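Glyoxalase-like domain protein (Staphylococcus aureus, PDB 3P8A) is of unknown function but belongs to the VOC family with a glyoxalase-like domain, and may bind or transform a small molecule. Local coordinates at residues A[121-126]-A[211-216]. Residues are numbered along the deposited sequence; the frame is centred on the assembly and turned at random.
Sequences KNKLQS and WFDMDI
K123 and L124, neighbours on helix 117-125, reach across to the last part of helix 201-212 and the residue just after it, meeting W211 and D213 there, a compact example of two adjacent side chains sharing one contact. The L124 methyl CD2 sits against the carbonyl of W211, 3.7 Å from W211 O, and more loosely against W211 CB at 4.4 Å; it approaches the indole obliquely. The indole itself lies near D160, P164 and I154. K123 already faces the other segment from its backbone, and a trans chi1 (-176°) followed by a bend at chi2 (-99°) carries the extended chain across, bringing NZ to 3.8 Å from W211 O, too far for a hydrogen bond. That carbonyl oxygen is buried here without a polar partner in the model, although the ammonium group nearby may ease its burial electrostatically. The lysine ends beside D213, the first residue past helix 201-212 to leave helical geometry, where positive phi (54°) turns the chain. K123 NZ to D213 OD1 is a long salt bridge of 3.9 Å; K123 CE lies nearer that oxygen, at 3.7 Å, so the ammonium group is not aimed squarely at it. K123 NZ also forms a salt bridge to E127 OE1, its strongest polar partner. Three residues on, S126 OG donates a 2.7 Å hydrogen bond to K123 O. The contact links two sheets: helix 117-125 connects strands 106-113 and 130-139 of the eight-stranded one, whose V131 and I154 touch L124, and helix 201-212 connects strands 189-198 and 215-219 of the seven-stranded one.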
ATOM      1  N   LYS A 121      -6.932   9.113 -13.866  1.00 13.82           N
ATOM      2  CA  LYS A 121      -6.814  10.550 -13.651  1.00 14.43           C
ATOM      3  C   LYS A 121      -8.033  11.301 -14.238  1.00 18.17           C
ATOM      4  O   LYS A 121      -8.610  12.146 -13.556  1.00 16.83           O
ATOM      5  CB  LYS A 121      -5.490  11.086 -14.212  1.00 18.09           C
ATOM      6  CG  LYS A 121      -5.328  12.588 -14.024  1.00 24.50           C
ATOM      7  CD  LYS A 121      -4.088  13.119 -14.666  1.00 27.49           C
ATOM      8  CE  LYS A 121      -3.990  14.605 -14.436  1.00 34.08           C
ATOM      9  NZ  LYS A 121      -2.618  15.107 -14.686  1.00 42.68           N
ATOM     10  N   ASN A 122      -8.430  10.953 -15.460  1.00 15.58           N
ATOM     11  CA  ASN A 122      -9.575  11.575 -16.130  1.00 16.54           C
ATOM     12  C   ASN A 122     -10.883  11.294 -15.388  1.00 18.61           C
ATOM     13  O   ASN A 122     -11.675  12.211 -15.232  1.00 17.38           O
ATOM     14  CB  ASN A 122      -9.669  11.152 -17.614  1.00 19.99           C
ATOM     15  CG  ASN A 122      -8.495  11.577 -18.462  1.00 39.70           C
ATOM     16  OD1 ASN A 122      -7.827  12.589 -18.195  1.00 33.71           O
ATOM     17  ND2 ASN A 122      -8.189  10.776 -19.478  1.00 28.13           N
ATOM     18  N   LYS A 123     -11.076  10.050 -14.883  1.00 15.56           N
ATOM     19  CA  LYS A 123     -12.270   9.671 -14.145  1.00 16.55           C
ATOM     20  C   LYS A 123     -12.370  10.449 -12.830  1.00 21.91           C
ATOM     21  O   LYS A 123     -13.460  10.911 -12.472  1.00 21.91           O
ATOM     22  CB  LYS A 123     -12.319   8.146 -13.910  1.00 19.78           C
ATOM     23  CG  LYS A 123     -13.584   7.617 -13.218  1.00 27.21           C
ATOM     24  CD  LYS A 123     -13.350   7.402 -11.724  1.00 35.47           C
ATOM     25  CE  LYS A 123     -14.515   6.762 -11.006  1.00 43.92           C
ATOM     26  NZ  LYS A 123     -14.370   6.925  -9.540  1.00 44.52           N
ATOM     27  N   LEU A 124     -11.245  10.584 -12.104  1.00 17.63           N
ATOM     28  CA  LEU A 124     -11.265  11.306 -10.829  1.00 16.33           C
ATOM     29  C   LEU A 124     -11.476  12.790 -11.074  1.00 18.25           C
ATOM     30  O   LEU A 124     -12.274  13.417 -10.377  1.00 18.56           O
ATOM     31  CB  LEU A 124      -9.997  11.040 -10.002  1.00 15.72           C
ATOM     32  CG  LEU A 124      -9.785   9.621  -9.468  1.00 18.07           C
ATOM     33  CD1 LEU A 124      -8.397   9.491  -8.881  1.00 16.59           C
ATOM     34  CD2 LEU A 124     -10.820   9.261  -8.395  1.00 17.36           C
ATOM     35  N   GLN A 125     -10.801  13.336 -12.096  1.00 13.88           N
ATOM     36  CA  GLN A 125     -10.931  14.741 -12.489  1.00 14.37           C
ATOM     37  C   GLN A 125     -12.341  15.084 -12.991  1.00 18.10           C
ATOM     38  O   GLN A 125     -12.809  16.197 -12.722  1.00 16.47           O
ATOM     39  CB  GLN A 125      -9.853  15.150 -13.499  1.00 16.03           C
ATOM     40  CG  GLN A 125      -8.469  15.254 -12.839  1.00 22.28           C
ATOM     41  CD  GLN A 125      -7.453  15.988 -13.667  1.00 32.80           C
ATOM     42  OE1 GLN A 125      -6.538  16.626 -13.137  1.00 31.50           O
ATOM     43  NE2 GLN A 125      -7.597  15.941 -14.979  1.00 24.36           N
ATOM     44  N   SER A 126     -13.055  14.105 -13.592  1.00 16.58           N
ATOM     45  CA  SER A 126     -14.443  14.306 -14.058  1.00 18.04           C
ATOM     46  C   SER A 126     -15.424  14.342 -12.873  1.00 25.68           C
ATOM     47  O   SER A 126     -16.583  14.705 -13.046  1.00 25.35           O
ATOM     48  CB  SER A 126     -14.843  13.221 -15.048  1.00 20.32           C
ATOM     49  OG  SER A 126     -15.085  11.992 -14.379  1.00 28.03           O
ATOM     50  N   TRP A 211     -13.911   7.219  -4.737  1.00 15.86           N
ATOM     51  CA  TRP A 211     -12.616   7.171  -5.404  1.00 15.20           C
ATOM     52  C   TRP A 211     -12.264   5.839  -6.072  1.00 18.68           C
ATOM     53  O   TRP A 211     -11.667   5.837  -7.146  1.00 17.49           O
ATOM     54  CB  TRP A 211     -11.505   7.536  -4.421  1.00 13.15           C
ATOM     55  CG  TRP A 211     -11.653   8.855  -3.717  1.00 13.57           C
ATOM     56  CD1 TRP A 211     -12.228   9.993  -4.204  1.00 16.56           C
ATOM     57  CD2 TRP A 211     -11.068   9.210  -2.455  1.00 12.39           C
ATOM     58  NE1 TRP A 211     -12.089  11.020  -3.296  1.00 15.08           N
ATOM     59  CE2 TRP A 211     -11.378  10.567  -2.215  1.00 15.37           C
ATOM     60  CE3 TRP A 211     -10.346   8.493  -1.479  1.00 12.66           C
ATOM     61  CZ2 TRP A 211     -11.008  11.220  -1.037  1.00 13.83           C
ATOM     62  CZ3 TRP A 211      -9.968   9.143  -0.318  1.00 13.43           C
ATOM     63  CH2 TRP A 211     -10.297  10.488  -0.101  1.00 14.05           C
ATOM     64  N   PHE A 212     -12.600   4.722  -5.447  1.00 14.34           N
ATOM     65  CA  PHE A 212     -12.174   3.418  -5.981  1.00 13.23           C
ATOM     66  C   PHE A 212     -13.227   2.557  -6.615  1.00 16.87           C
ATOM     67  O   PHE A 212     -12.935   1.413  -6.980  1.00 13.93           O
ATOM     68  CB  PHE A 212     -11.332   2.659  -4.933  1.00 13.05           C
ATOM     69  CG  PHE A 212     -10.337   3.546  -4.218  1.00 12.25           C
ATOM     70  CD1 PHE A 212      -9.315   4.187  -4.922  1.00 13.71           C
ATOM     71  CD2 PHE A 212     -10.441   3.772  -2.853  1.00 11.40           C
ATOM     72  CE1 PHE A 212      -8.421   5.037  -4.273  1.00 14.73           C
ATOM     73  CE2 PHE A 212      -9.551   4.630  -2.200  1.00 14.27           C
ATOM     74  CZ  PHE A 212      -8.542   5.255  -2.914  1.00 13.99           C
ATOM     75  N   ASP A 213     -14.477   3.084  -6.713  1.00 16.45           N
ATOM     76  CA  ASP A 213     -15.601   2.382  -7.325  1.00 17.14           C
ATOM     77  C   ASP A 213     -15.793   0.992  -6.690  1.00 17.52           C
ATOM     78  O   ASP A 213     -15.999  -0.010  -7.379  1.00 15.83           O
ATOM     79  CB  ASP A 213     -15.380   2.285  -8.858  1.00 20.55           C
ATOM     80  CG  ASP A 213     -16.586   2.705  -9.656  1.00 46.82           C
ATOM     81  OD1 ASP A 213     -16.522   3.775 -10.314  1.00 49.79           O
ATOM     82  OD2 ASP A 213     -17.607   1.985  -9.604  1.00 58.76           O
HETATM   83  N   MSE A 214     -15.658   0.934  -5.363  1.00 13.48           N
HETATM   84  CA  MSE A 214     -15.746  -0.308  -4.618  1.00 12.02           C
HETATM   85  C   MSE A 214     -17.194  -0.733  -4.367  1.00 18.79           C
HETATM   86  O   MSE A 214     -18.105   0.078  -4.515  1.00 19.51           O
HETATM   87  CB  MSE A 214     -14.990  -0.157  -3.282  1.00 12.95           C
HETATM   88  CG  MSE A 214     -13.480  -0.246  -3.423  1.00 18.22           C
HETATM   89 SE   MSE A 214     -12.606   0.050  -1.694  1.00 24.49          SE
HETATM   90  CE  MSE A 214     -10.697   0.108  -2.204  1.00 21.34           C
ATOM     91  N   ASP A 215     -17.399  -2.007  -4.023  1.00 15.55           N
ATOM     92  CA  ASP A 215     -18.705  -2.573  -3.683  1.00 15.39           C
ATOM     93  C   ASP A 215     -18.746  -2.749  -2.156  1.00 18.66           C
ATOM     94  O   ASP A 215     -17.695  -2.924  -1.537  1.00 16.43           O
ATOM     95  CB  ASP A 215     -18.919  -3.937  -4.371  1.00 17.83           C
ATOM     96  CG  ASP A 215     -19.126  -3.917  -5.893  1.00 29.20           C
ATOM     97  OD1 ASP A 215     -19.786  -2.978  -6.397  1.00 31.26           O
ATOM     98  OD2 ASP A 215     -18.681  -4.870  -6.563  1.00 35.31           O
ATOM     99  N   ILE A 216     -19.949  -2.629  -1.564  1.00 16.53           N
ATOM    100  CA  ILE A 216     -20.185  -2.810  -0.134  1.00 17.32           C
ATOM    101  C   ILE A 216     -20.446  -4.291   0.065  1.00 19.39           C
ATOM    102  O   ILE A 216     -21.277  -4.874  -0.632  1.00 19.27           O
ATOM    103  CB  ILE A 216     -21.355  -1.939   0.419  1.00 21.05           C
ATOM    104  CG1 ILE A 216     -21.141  -0.445   0.127  1.00 22.35           C
ATOM    105  CG2 ILE A 216     -21.585  -2.166   1.934  1.00 21.71           C
ATOM    106  CD1 ILE A 216     -22.395   0.293  -0.280  1.00 29.43           C
TER